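Side-chain contacts in aminotransferase, class III (Thermomicrobium roseum, PDB 6IO1), which probably transfers amino groups between amines and keto compounds with a pyridoxal phosphate cofactor, as an (S)-enantioselective omega-transaminase: residues Pro34-Arg39 / Trp46-Lys51; Arg69-Glu74 / Leu338-Ala343; Ile131-Trp136 / Glu143-Leu148; Val384-Asp387 / Lys393-Pro396. All coordinates share one frame; numbering follows the deposited sequence.

Interaction 1: Pro34-Arg39 / Trp46-Lys51; sequences PLVLVR and WDAEGK
Arg-39 and Trp-46 pair across an antiparallel beta hairpin of strands 35-41 and 44-47, at the end of this chain's share of a mixed sheet. Leu-35 and Val-36 carry the sheet on by pairing with a strand of the second subunit. Val-38 N donates to Trp-46 O over 2.9 Å, almost straight at 175°. Trp-46 N returns a bond to Arg-39 O. Val-38 and Arg-39 stand opposite the single Trp-46, a classic beta bulge. The guanidinium of Arg-39 makes an off-centre cation-pi contact over one face of the indole. Its NH2 comes 3.3 Å from Trp-46 CG, toward the rim, with the two planes 31° apart. A bend at chi3 (57°) folds the arginine back over the ring. A water links Arg-39 NH2 to Asp-47 O. With an alanine in place of Trp-46 the guanidinium would lose its aromatic partner and would probably be held less firmly. Val-38 CG1, in the bulge, packs 4.0 Å from Ala-48 CB. Lys-51 N, just past the type I turn, donates to Asp-47 OD1 from above the carboxylate plane. Asp-47 OD2 is hydrogen-bonded to Tyr-53 OH. The backbone bonds set the register; the cation-pi contact, off-centre and water-linked, is probably a modest addition.

Interaction 2: Arg69-Glu74 / Leu338-Ala343; sequences RRELAE and LDILLA
Ile-340 reaches from helix 328-344 to the start of helix 70-82 and the residue before it, and meets three side chains there. The apolar contact is with Leu-72: the delta methyls Leu-72 CD1 and Ile-340 CD1 are 3.7 Å apart. Ile-340 CG1 stands anti to its own carbonyl carbon (chi1 -64°), and chi2 of 178° extends the chain, which carries CD1 across to the other helix. The same methyl has the acidic side chain of Glu-71 at its flank, with Ile-340 CD1 4.1 Å from Glu-71 CD. These two side chains cross at about a right angle.

This helix-to-helix packing ties helix 70-82 to helix 328-344, some 260 residues later in the class III aminotransferase chain. Arg-69 is at the N-cap position, just before helix 70-82, and Met-80 of the second subunit packs on Leu-72.

The remaining contact is between a methyl and a charged group. Ile-340 CG2 sits over one face of the Arg-69 guanidinium, offset toward its rim, and lies 3.5 Å from Arg-69 NH1. The polar atoms of that guanidinium are engaged elsewhere. Arg-69 NE donates to Ile-65 O, and Arg-69 NH1 forms a salt bridge with Glu-344, one residue beyond segment 338-343.

Interaction 3: Ile131-Trp136 / Glu143-Leu148; sequences IARYYW and ERVKIL
Arg-133 on helix 121-138 turns its NE and NH2 edge to Val-145 O, and both nitrogens donate to it. Arg-133 NE reaches Val-145 O at 2.7 Å, in the carbonyl plane on a lone pair, and Arg-133 NH2 does so at 2.9 Å, tilted 33° from that plane. The oxygen lies almost in the guanidinium plane, so the two bonds fix how the group is turned. Arg-144 is buried, and its guanidinium lies flat on the Trp-136 ring, centres 4.0 Å apart and planes at 11°. Its extended chain, with CG anti to the backbone N (chi1 -159°), runs along the indole. Its CD makes a CH-pi contact 3.7 Å from the centroid of the five-membered ring. All three nitrogens of Arg-144 are satisfied: NE, NH1 and NH2 hydrogen-bond to Ile-221 O, Tyr-253 O and Gln-141 OE1. Trp-136 NE1 donates to Ala-222 O. A leucine in place of Trp-136 would probably deprive the arginine of its flat partner and leave Ala-222 O without this donor. Tyr-135 CE2 covers the other face of the indole. The contact joins helix 121-138 to strand 146-150, which lies between strands 221-226 and 181-184 in the mixed sheet running from 112-118 to 181-184.

Interaction 4: Val384-Asp387 / Lys393-Pro396; sequences VVRD and KFPP
Arg-386 lays its aliphatic stem over the ring of Phe-394, in the loop region between strand 379-384 and helix 400-410. From CB the chain passes to CG, anti to the carbonyl carbon (chi1 -55°). This places CG over the centre of the ring, 3.5 Å from the Phe-394 centroid and 7° off its normal, in a CH-pi contact. The next atom, Arg-386 CD, lies 3.8 Å from Lys-393 O and 3.9 Å from Pro-395 CD. The chain then bends at chi3, and Arg-386 NE comes 3.9 Å from Phe-394 CD2. At the tip, Pro-395 CD lies over one face of the guanidinium, 3.9 Å from Arg-386 NH1. The guanidinium plane makes 43° with the phenyl ring, so the charged group does not stack on it. The ring also meets Val-384, whose CG1 is 3.7 Å from Phe-394 CE1. A water bridges the backbones, giving a hydrogen to Val-384 O and taking one from Phe-394 N. Phe-398 stacks on Phe-394, and Leu-450 of helix 432-450 touches both Val-384 and Phe-394. Between residues 384-387 and 393-396 the contact thus rests on CH-pi and apolar packing and one water bridge; the Arg-386 to Glu-392 backbone bond lies just outside.

Overall arrangement
The four contacts lie apart in the chain. Interaction 1 comes first in sequence. Interaction 2 then opens and closes a long loop of chain that encloses interaction 3, and interaction 4 follows. Interactions 1 and 4 share one mixed sheet: 35-41 and 44-47 lie at one end of it, and strand 379-384 leads into interaction 4. Their centres are 31 Å apart. Interaction 3 belongs to the other mixed sheet, on the opposite side of the chain's centre from interaction 1, with centres 46 Å apart. Interaction 2 joins two helices, its centre 25 Å from that of interaction 1. Interactions 1, 2 and 3 touch the second subunit, so these separate parts of the fold all border the dimer interface.

Interaction 1: Pro34-Arg39 / Trp46-Lys51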
loop_
_atom_site.group_PDB
_atom_site.type_symbol
_atom_site.label_atom_id
_atom_site.label_comp_id
_atom_site.label_asym_id
_atom_site.label_seq_id
_atom_site.Cartn_x
_atom_site.Cartn_y
_atom_site.Cartn_z
ATOM N N PRO B 34 -0.938 9.467 23.290
ATOM C CA PRO B 34 -0.363 8.224 22.780
ATOM C C PRO B 34 0.748 7.688 23.679
ATOM O O PRO B 34 1.203 8.344 24.618
ATOM C CB PRO B 34 0.208 8.661 21.429
ATOM C CG PRO B 34 0.717 10.035 21.725
ATOM C CD PRO B 34 -0.284 10.646 22.695
ATOM N N LEU B 35 1.172 6.465 23.368
ATOM C CA LEU B 35 2.383 5.883 23.934
ATOM C C LEU B 35 3.473 6.022 22.876
ATOM O O LEU B 35 3.434 5.346 21.843
ATOM C CB LEU B 35 2.168 4.423 24.328
ATOM C CG LEU B 35 3.402 3.672 24.833
ATOM C CD1 LEU B 35 4.059 4.426 25.980
ATOM C CD2 LEU B 35 3.039 2.257 25.259
ATOM N N VAL B 36 4.440 6.894 23.135
ATOM C CA VAL B 36 5.448 7.270 22.150
ATOM C C VAL B 36 6.679 6.403 22.376
ATOM O O VAL B 36 7.365 6.538 23.392
ATOM C CB VAL B 36 5.796 8.760 22.244
ATOM C CG1 VAL B 36 6.805 9.138 21.171
ATOM C CG2 VAL B 36 4.538 9.609 22.129
ATOM N N LEU B 37 6.970 5.526 21.419
ATOM C CA LEU B 37 8.139 4.657 21.471
ATOM C C LEU B 37 9.251 5.276 20.637
ATOM O O LEU B 37 9.020 5.692 19.497
ATOM C CB LEU B 37 7.800 3.257 20.961
ATOM C CG LEU B 37 6.668 2.546 21.705
ATOM C CD1 LEU B 37 6.442 1.155 21.138
ATOM C CD2 LEU B 37 6.966 2.481 23.195
ATOM N N VAL B 38 10.455 5.336 21.205
ATOM C CA VAL B 38 11.550 6.092 20.608
ATOM C C VAL B 38 12.781 5.249 20.313
ATOM O O VAL B 38 13.656 5.710 19.565
ATOM C CB VAL B 38 11.947 7.294 21.494
ATOM C CG1 VAL B 38 10.718 8.088 21.902
ATOM C CG2 VAL B 38 12.708 6.817 22.722
ATOM N N ARG B 39 12.894 4.042 20.861
ATOM C CA ARG B 39 14.123 3.278 20.703
ATOM C C ARG B 39 13.822 1.795 20.857
ATOM O O ARG B 39 12.924 1.410 21.607
ATOM C CB ARG B 39 15.168 3.728 21.726
ATOM C CG ARG B 39 16.558 3.155 21.545
ATOM C CD ARG B 39 17.520 3.801 22.533
ATOM N NE ARG B 39 17.074 3.629 23.914
ATOM C CZ ARG B 39 16.461 4.571 24.627
ATOM N NH1 ARG B 39 16.239 5.767 24.097
ATOM N NH2 ARG B 39 16.085 4.322 25.874
ATOM N N TRP B 46 11.704 1.333 24.220
ATOM C CA TRP B 46 11.656 2.341 25.271
ATOM C C TRP B 46 10.738 3.475 24.843
ATOM O O TRP B 46 10.743 3.879 23.677
ATOM C CB TRP B 46 13.053 2.882 25.592
ATOM C CG TRP B 46 13.920 1.908 26.333
ATOM C CD1 TRP B 46 14.137 1.862 27.680
ATOM C CD2 TRP B 46 14.689 0.840 25.767
ATOM N NE1 TRP B 46 14.994 0.832 27.987
ATOM C CE2 TRP B 46 15.347 0.189 26.829
ATOM C CE3 TRP B 46 14.886 0.372 24.464
ATOM C CZ2 TRP B 46 16.185 -0.906 26.630
ATOM C CZ3 TRP B 46 15.718 -0.716 24.268
ATOM C CH2 TRP B 46 16.358 -1.342 25.345
ATOM N N ASP B 47 9.952 3.991 25.786
ATOM C CA ASP B 47 9.064 5.095 25.461
ATOM C C ASP B 47 9.789 6.428 25.651
ATOM O O ASP B 47 10.957 6.483 26.042
ATOM C CB ASP B 47 7.762 5.011 26.269
ATOM C CG ASP B 47 7.948 5.254 27.765
ATOM O OD1 ASP B 47 9.028 5.695 28.210
ATOM O OD2 ASP B 47 6.977 5.002 28.511
ATOM N N ALA B 48 9.080 7.524 25.367
ATOM C CA ALA B 48 9.689 8.848 25.419
ATOM C C ALA B 48 10.142 9.233 26.820
ATOM O O ALA B 48 11.024 10.089 26.960
ATOM C CB ALA B 48 8.710 9.893 24.882
ATOM N N GLU B 49 9.572 8.625 27.856
ATOM C CA GLU B 49 9.932 8.935 29.232
ATOM C C GLU B 49 10.997 7.999 29.792
ATOM O O GLU B 49 11.329 8.100 30.978
ATOM C CB GLU B 49 8.680 8.909 30.116
ATOM C CG GLU B 49 7.713 10.050 29.822
ATOM C CD GLU B 49 6.416 9.939 30.596
ATOM O OE1 GLU B 49 6.467 9.837 31.838
ATOM O OE2 GLU B 49 5.343 9.961 29.958
ATOM N N GLY B 50 11.538 7.095 28.974
ATOM C CA GLY B 50 12.602 6.199 29.384
ATOM C C GLY B 50 12.156 4.863 29.928
ATOM O O GLY B 50 13.008 4.040 30.289
ATOM N N LYS B 51 10.855 4.620 30.001
ATOM C CA LYS B 51 10.355 3.343 30.479
ATOM C C LYS B 51 10.578 2.249 29.436
ATOM O O LYS B 51 10.425 2.477 28.233
ATOM C CB LYS B 51 8.877 3.483 30.822
ATOM C CG LYS B 51 8.223 2.195 31.223
ATOM C CD LYS B 51 6.928 2.447 31.940
ATOM C CE LYS B 51 6.307 1.143 32.342
ATOM N NZ LYS B 51 5.123 1.354 33.222
HETATM O O HOH W 1 13.873 6.459 26.075
#

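Interaction 2: Arg69-Glu74 / Leu338-Ala343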
loop_
_atom_site.group_PDB
_atom_site.type_symbol
_atom_site.label_atom_id
_atom_site.label_comp_id
_atom_site.label_asym_id
_atom_site.label_seq_id
_atom_site.Cartn_x
_atom_site.Cartn_y
_atom_site.Cartn_z
ATOM N N ARG B 69 19.102 -4.007 14.344
ATOM C CA ARG B 69 20.040 -4.720 13.484
ATOM C C ARG B 69 20.726 -3.719 12.561
ATOM O O ARG B 69 20.122 -3.234 11.599
ATOM C CB ARG B 69 19.318 -5.807 12.694
ATOM C CG ARG B 69 18.652 -6.847 13.578
ATOM C CD ARG B 69 19.632 -7.930 13.999
ATOM N NE ARG B 69 18.945 -9.094 14.550
ATOM C CZ ARG B 69 19.486 -10.304 14.652
ATOM N NH1 ARG B 69 20.729 -10.515 14.243
ATOM N NH2 ARG B 69 18.783 -11.304 15.166
ATOM N N ARG B 70 21.992 -3.411 12.856
ATOM C CA ARG B 70 22.743 -2.449 12.056
ATOM C C ARG B 70 22.993 -2.934 10.634
ATOM O O ARG B 70 23.232 -2.108 9.747
ATOM C CB ARG B 70 24.070 -2.117 12.743
ATOM C CG ARG B 70 23.896 -1.398 14.072
ATOM C CD ARG B 70 25.112 -0.558 14.439
ATOM N NE ARG B 70 26.368 -1.291 14.306
ATOM C CZ ARG B 70 27.535 -0.724 14.017
ATOM N NH1 ARG B 70 27.610 0.584 13.814
ATOM N NH2 ARG B 70 28.627 -1.469 13.919
ATOM N N GLU B 71 22.971 -4.249 10.402
ATOM C CA GLU B 71 23.176 -4.769 9.052
ATOM C C GLU B 71 22.102 -4.264 8.095
ATOM O O GLU B 71 22.404 -3.855 6.966
ATOM C CB GLU B 71 23.197 -6.297 9.079
ATOM C CG GLU B 71 24.316 -6.891 9.923
ATOM C CD GLU B 71 23.874 -7.213 11.339
ATOM O OE1 GLU B 71 23.007 -6.491 11.874
ATOM O OE2 GLU B 71 24.395 -8.189 11.918
ATOM N N LEU B 72 20.842 -4.276 8.533
ATOM C CA LEU B 72 19.754 -3.803 7.683
ATOM C C LEU B 72 19.863 -2.301 7.443
ATOM O O LEU B 72 19.598 -1.821 6.332
ATOM C CB LEU B 72 18.406 -4.163 8.312
ATOM C CG LEU B 72 17.831 -5.555 8.014
ATOM C CD1 LEU B 72 18.826 -6.672 8.309
ATOM C CD2 LEU B 72 16.546 -5.786 8.788
ATOM N N ALA B 73 20.260 -1.548 8.472
ATOM C CA ALA B 73 20.472 -0.114 8.305
ATOM C C ALA B 73 21.572 0.161 7.288
ATOM O O ALA B 73 21.448 1.067 6.455
ATOM C CB ALA B 73 20.810 0.528 9.650
ATOM N N GLU B 74 22.663 -0.610 7.344
ATOM C CA GLU B 74 23.751 -0.425 6.390
ATOM C C GLU B 74 23.320 -0.789 4.977
ATOM O O GLU B 74 23.696 -0.113 4.012
ATOM C CB GLU B 74 24.965 -1.259 6.811
ATOM C CG GLU B 74 25.987 -1.480 5.704
ATOM C CD GLU B 74 26.669 -0.199 5.254
ATOM O OE1 GLU B 74 26.573 0.823 5.966
ATOM O OE2 GLU B 74 27.303 -0.213 4.177
ATOM N N LEU B 338 16.727 -11.673 5.102
ATOM C CA LEU B 338 16.701 -13.098 4.795
ATOM C C LEU B 338 18.037 -13.750 5.118
ATOM O O LEU B 338 18.077 -14.890 5.594
ATOM C CB LEU B 338 16.337 -13.312 3.327
ATOM C CG LEU B 338 14.867 -13.083 2.978
ATOM C CD1 LEU B 338 14.605 -13.385 1.511
ATOM C CD2 LEU B 338 13.974 -13.927 3.872
ATOM N N ASP B 339 19.143 -13.041 4.868
ATOM C CA ASP B 339 20.450 -13.561 5.258
ATOM C C ASP B 339 20.475 -13.875 6.746
ATOM O O ASP B 339 20.864 -14.973 7.162
ATOM C CB ASP B 339 21.550 -12.549 4.925
ATOM C CG ASP B 339 21.764 -12.377 3.439
ATOM O OD1 ASP B 339 21.278 -13.223 2.663
ATOM O OD2 ASP B 339 22.424 -11.392 3.048
ATOM N N ILE B 340 20.020 -12.922 7.561
ATOM C CA ILE B 340 20.040 -13.114 9.008
ATOM C C ILE B 340 19.062 -14.210 9.427
ATOM O O ILE B 340 19.386 -15.060 10.267
ATOM C CB ILE B 340 19.752 -11.785 9.727
ATOM C CG1 ILE B 340 20.871 -10.784 9.438
ATOM C CG2 ILE B 340 19.607 -12.006 11.225
ATOM C CD1 ILE B 340 20.658 -9.428 10.064
ATOM N N LEU B 341 17.857 -14.207 8.855
ATOM C CA LEU B 341 16.833 -15.178 9.235
ATOM C C LEU B 341 17.276 -16.604 8.925
ATOM O O LEU B 341 17.120 -17.509 9.753
ATOM C CB LEU B 341 15.522 -14.849 8.518
ATOM C CG LEU B 341 14.220 -15.483 9.017
ATOM C CD1 LEU B 341 13.815 -14.902 10.361
ATOM C CD2 LEU B 341 13.110 -15.285 7.995
ATOM N N LEU B 342 17.823 -16.825 7.727
ATOM C CA LEU B 342 18.287 -18.158 7.352
ATOM C C LEU B 342 19.522 -18.562 8.147
ATOM O O LEU B 342 19.614 -19.697 8.629
ATOM C CB LEU B 342 18.569 -18.210 5.850
ATOM C CG LEU B 342 17.383 -17.937 4.922
ATOM C CD1 LEU B 342 17.842 -17.865 3.474
ATOM C CD2 LEU B 342 16.301 -18.992 5.094
ATOM N N ALA B 343 20.493 -17.651 8.282
ATOM C CA ALA B 343 21.731 -17.992 8.978
ATOM C C ALA B 343 21.467 -18.350 10.434
ATOM O O ALA B 343 22.037 -19.313 10.959
ATOM C CB ALA B 343 22.725 -16.835 8.879
#

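Interaction 3: Ile131-Trp136 / Glu143-Leu148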
loop_
_atom_site.group_PDB
_atom_site.type_symbol
_atom_site.label_atom_id
_atom_site.label_comp_id
_atom_site.label_asym_id
_atom_site.label_seq_id
_atom_site.Cartn_x
_atom_site.Cartn_y
_atom_site.Cartn_z
ATOM N N ILE B 131 -5.127 -10.848 -9.820
ATOM C CA ILE B 131 -4.402 -11.795 -10.663
ATOM C C ILE B 131 -5.240 -13.041 -10.918
ATOM O O ILE B 131 -5.269 -13.559 -12.036
ATOM C CB ILE B 131 -3.039 -12.143 -10.037
ATOM C CG1 ILE B 131 -2.043 -11.008 -10.272
ATOM C CG2 ILE B 131 -2.493 -13.441 -10.614
ATOM C CD1 ILE B 131 -0.686 -11.252 -9.655
ATOM N N ALA B 132 -5.924 -13.547 -9.892
ATOM C CA ALA B 132 -6.773 -14.721 -10.085
ATOM C C ALA B 132 -7.896 -14.428 -11.076
ATOM O O ALA B 132 -8.148 -15.208 -12.011
ATOM C CB ALA B 132 -7.343 -15.184 -8.744
ATOM N N ARG B 133 -8.576 -13.293 -10.891
ATOM C CA ARG B 133 -9.666 -12.942 -11.797
ATOM C C ARG B 133 -9.155 -12.719 -13.218
ATOM O O ARG B 133 -9.776 -13.169 -14.188
ATOM C CB ARG B 133 -10.407 -11.714 -11.270
ATOM C CG ARG B 133 -11.199 -12.009 -10.003
ATOM C CD ARG B 133 -11.731 -10.754 -9.337
ATOM N NE ARG B 133 -12.818 -11.070 -8.414
ATOM C CZ ARG B 133 -13.331 -10.215 -7.535
ATOM N NH1 ARG B 133 -12.847 -8.985 -7.442
ATOM N NH2 ARG B 133 -14.320 -10.596 -6.739
ATOM N N TYR B 134 -8.017 -12.035 -13.360
ATOM C CA TYR B 134 -7.419 -11.804 -14.672
ATOM C C TYR B 134 -6.976 -13.110 -15.319
ATOM O O TYR B 134 -7.056 -13.265 -16.542
ATOM C CB TYR B 134 -6.241 -10.841 -14.524
ATOM C CG TYR B 134 -5.540 -10.470 -15.808
ATOM C CD1 TYR B 134 -6.239 -9.933 -16.880
ATOM C CD2 TYR B 134 -4.169 -10.641 -15.940
ATOM C CE1 TYR B 134 -5.593 -9.586 -18.051
ATOM C CE2 TYR B 134 -3.514 -10.296 -17.104
ATOM C CZ TYR B 134 -4.229 -9.769 -18.156
ATOM O OH TYR B 134 -3.576 -9.428 -19.318
ATOM N N TYR B 135 -6.484 -14.052 -14.513
ATOM C CA TYR B 135 -6.086 -15.359 -15.022
ATOM C C TYR B 135 -7.277 -16.084 -15.623
ATOM O O TYR B 135 -7.201 -16.614 -16.739
ATOM C CB TYR B 135 -5.456 -16.178 -13.891
ATOM C CG TYR B 135 -5.309 -17.662 -14.160
ATOM C CD1 TYR B 135 -4.161 -18.169 -14.754
ATOM C CD2 TYR B 135 -6.306 -18.561 -13.792
ATOM C CE1 TYR B 135 -4.016 -19.524 -14.991
ATOM C CE2 TYR B 135 -6.171 -19.917 -14.028
ATOM C CZ TYR B 135 -5.023 -20.393 -14.626
ATOM O OH TYR B 135 -4.882 -21.741 -14.862
ATOM N N TRP B 136 -8.393 -16.121 -14.894
ATOM C CA TRP B 136 -9.587 -16.757 -15.447
ATOM C C TRP B 136 -10.117 -15.996 -16.659
ATOM O O TRP B 136 -10.639 -16.602 -17.601
ATOM C CB TRP B 136 -10.659 -16.904 -14.371
ATOM C CG TRP B 136 -10.316 -17.972 -13.380
ATOM C CD1 TRP B 136 -10.156 -17.818 -12.037
ATOM C CD2 TRP B 136 -10.067 -19.359 -13.657
ATOM N NE1 TRP B 136 -9.833 -19.021 -11.457
ATOM C CE2 TRP B 136 -9.772 -19.982 -12.430
ATOM C CE3 TRP B 136 -10.071 -20.133 -14.823
ATOM C CZ2 TRP B 136 -9.483 -21.342 -12.333
ATOM C CZ3 TRP B 136 -9.783 -21.483 -14.725
ATOM C CH2 TRP B 136 -9.493 -22.073 -13.489
ATOM N N GLU B 143 -16.756 -15.047 -16.169
ATOM C CA GLU B 143 -17.699 -15.124 -15.061
ATOM C C GLU B 143 -17.088 -15.725 -13.802
ATOM O O GLU B 143 -17.760 -15.769 -12.766
ATOM C CB GLU B 143 -18.927 -15.951 -15.461
ATOM C CG GLU B 143 -19.594 -15.523 -16.759
ATOM C CD GLU B 143 -20.071 -14.086 -16.731
ATOM O OE1 GLU B 143 -20.771 -13.710 -15.766
ATOM O OE2 GLU B 143 -19.752 -13.333 -17.675
ATOM N N ARG B 144 -15.842 -16.192 -13.871
ATOM C CA ARG B 144 -15.156 -16.807 -12.733
ATOM C C ARG B 144 -14.465 -15.709 -11.927
ATOM O O ARG B 144 -13.271 -15.441 -12.075
ATOM C CB ARG B 144 -14.170 -17.859 -13.222
ATOM C CG ARG B 144 -13.779 -18.890 -12.184
ATOM C CD ARG B 144 -13.412 -20.212 -12.835
ATOM N NE ARG B 144 -13.295 -21.287 -11.854
ATOM C CZ ARG B 144 -13.090 -22.563 -12.164
ATOM N NH1 ARG B 144 -13.008 -23.473 -11.204
ATOM N NH2 ARG B 144 -12.976 -22.930 -13.433
ATOM N N VAL B 145 -15.240 -15.055 -11.059
ATOM C CA VAL B 145 -14.732 -13.892 -10.335
ATOM C C VAL B 145 -14.963 -13.986 -8.829
ATOM O O VAL B 145 -14.367 -13.223 -8.060
ATOM C CB VAL B 145 -15.361 -12.597 -10.883
ATOM C CG1 VAL B 145 -14.992 -12.399 -12.347
ATOM C CG2 VAL B 145 -16.871 -12.625 -10.705
ATOM N N LYS B 146 -15.821 -14.905 -8.392
ATOM C CA LYS B 146 -16.153 -14.992 -6.973
ATOM C C LYS B 146 -14.946 -15.426 -6.148
ATOM O O LYS B 146 -14.160 -16.272 -6.572
ATOM C CB LYS B 146 -17.312 -15.964 -6.754
ATOM C CG LYS B 146 -18.603 -15.554 -7.438
ATOM C CD LYS B 146 -19.731 -16.516 -7.105
ATOM C CE LYS B 146 -20.942 -16.274 -7.989
ATOM N NZ LYS B 146 -21.985 -17.319 -7.796
ATOM N N ILE B 147 -14.808 -14.858 -4.953
ATOM C CA ILE B 147 -13.692 -15.163 -4.067
ATOM C C ILE B 147 -14.240 -15.770 -2.784
ATOM O O ILE B 147 -15.101 -15.172 -2.126
ATOM C CB ILE B 147 -12.846 -13.913 -3.760
ATOM C CG1 ILE B 147 -12.265 -13.333 -5.052
ATOM C CG2 ILE B 147 -11.735 -14.252 -2.776
ATOM C CD1 ILE B 147 -11.097 -14.122 -5.609
ATOM N N LEU B 148 -13.741 -16.951 -2.432
ATOM C CA LEU B 148 -14.132 -17.620 -1.201
ATOM C C LEU B 148 -13.228 -17.172 -0.059
ATOM O O LEU B 148 -12.000 -17.188 -0.186
ATOM C CB LEU B 148 -14.067 -19.139 -1.360
ATOM C CG LEU B 148 -15.158 -19.796 -2.209
ATOM C CD1 LEU B 148 -14.817 -21.254 -2.479
ATOM C CD2 LEU B 148 -16.516 -19.676 -1.536
HETATM O O HOH W 2 -12.559 -13.665 -14.358
#

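Interaction 4: Val384-Asp387 / Lys393-Pro396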
loop_
_atom_site.group_PDB
_atom_site.type_symbol
_atom_site.label_atom_id
_atom_site.label_comp_id
_atom_site.label_asym_id
_atom_site.label_seq_id
_atom_site.Cartn_x
_atom_site.Cartn_y
_atom_site.Cartn_z
ATOM N N VAL B 384 -10.255 -14.561 26.970
ATOM C CA VAL B 384 -10.787 -14.248 28.290
ATOM C C VAL B 384 -12.306 -14.340 28.247
ATOM O O VAL B 384 -12.944 -13.827 27.321
ATOM C CB VAL B 384 -10.330 -12.853 28.751
ATOM C CG1 VAL B 384 -11.066 -12.435 30.014
ATOM C CG2 VAL B 384 -8.825 -12.840 28.975
ATOM N N VAL B 385 -12.882 -15.005 29.251
ATOM C CA VAL B 385 -14.320 -15.185 29.376
ATOM C C VAL B 385 -14.710 -14.874 30.814
ATOM O O VAL B 385 -13.893 -14.950 31.732
ATOM C CB VAL B 385 -14.778 -16.610 28.994
ATOM C CG1 VAL B 385 -14.556 -16.868 27.512
ATOM C CG2 VAL B 385 -14.055 -17.646 29.841
ATOM N N ARG B 386 -15.975 -14.496 31.000
ATOM C CA ARG B 386 -16.460 -14.245 32.353
ATOM C C ARG B 386 -16.485 -15.530 33.172
ATOM O O ARG B 386 -16.204 -15.513 34.375
ATOM C CB ARG B 386 -17.852 -13.613 32.305
ATOM C CG ARG B 386 -17.937 -12.349 31.466
ATOM C CD ARG B 386 -19.254 -11.625 31.693
ATOM N NE ARG B 386 -19.274 -10.859 32.937
ATOM C CZ ARG B 386 -20.335 -10.198 33.391
ATOM N NH1 ARG B 386 -21.473 -10.210 32.709
ATOM N NH2 ARG B 386 -20.258 -9.525 34.530
ATOM N N ASP B 387 -16.819 -16.650 32.535
ATOM C CA ASP B 387 -16.966 -17.930 33.210
ATOM C C ASP B 387 -16.582 -19.043 32.246
ATOM O O ASP B 387 -16.979 -19.016 31.079
ATOM C CB ASP B 387 -18.396 -18.125 33.724
ATOM C CG ASP B 387 -18.599 -19.468 34.389
ATOM O OD1 ASP B 387 -18.029 -19.688 35.479
ATOM O OD2 ASP B 387 -19.336 -20.301 33.825
ATOM N N LYS B 393 -18.440 -13.825 26.843
ATOM C CA LYS B 393 -17.546 -12.707 26.640
ATOM C C LYS B 393 -17.945 -11.579 27.581
ATOM O O LYS B 393 -19.112 -11.430 27.947
ATOM C CB LYS B 393 -17.641 -12.323 25.159
ATOM C CG LYS B 393 -16.583 -13.021 24.339
ATOM C CD LYS B 393 -16.676 -12.728 22.894
ATOM C CE LYS B 393 -15.462 -13.355 22.349
ATOM N NZ LYS B 393 -15.307 -14.749 22.477
ATOM N N PHE B 394 -16.966 -10.790 27.992
ATOM C CA PHE B 394 -17.289 -9.648 28.829
ATOM C C PHE B 394 -18.056 -8.618 27.989
ATOM O O PHE B 394 -17.739 -8.417 26.810
ATOM C CB PHE B 394 -16.002 -9.054 29.421
ATOM C CG PHE B 394 -15.509 -9.738 30.677
ATOM C CD1 PHE B 394 -14.625 -10.802 30.604
ATOM C CD2 PHE B 394 -15.894 -9.284 31.933
ATOM C CE1 PHE B 394 -14.154 -11.418 31.752
ATOM C CE2 PHE B 394 -15.427 -9.898 33.086
ATOM C CZ PHE B 394 -14.557 -10.966 32.993
ATOM N N PRO B 395 -19.055 -7.944 28.559
ATOM C CA PRO B 395 -19.862 -6.983 27.771
ATOM C C PRO B 395 -19.044 -5.764 27.388
ATOM O O PRO B 395 -17.977 -5.521 27.968
ATOM C CB PRO B 395 -20.998 -6.607 28.733
ATOM C CG PRO B 395 -20.500 -6.968 30.097
ATOM C CD PRO B 395 -19.633 -8.176 29.890
ATOM N N PRO B 396 -19.490 -4.978 26.403
ATOM C CA PRO B 396 -18.689 -3.805 26.005
ATOM C C PRO B 396 -18.453 -2.792 27.120
ATOM O O PRO B 396 -17.395 -2.151 27.145
ATOM C CB PRO B 396 -19.504 -3.204 24.847
ATOM C CG PRO B 396 -20.312 -4.347 24.311
ATOM C CD PRO B 396 -20.656 -5.177 25.519
HETATM O O HOH W 3 -14.256 -11.280 27.153
#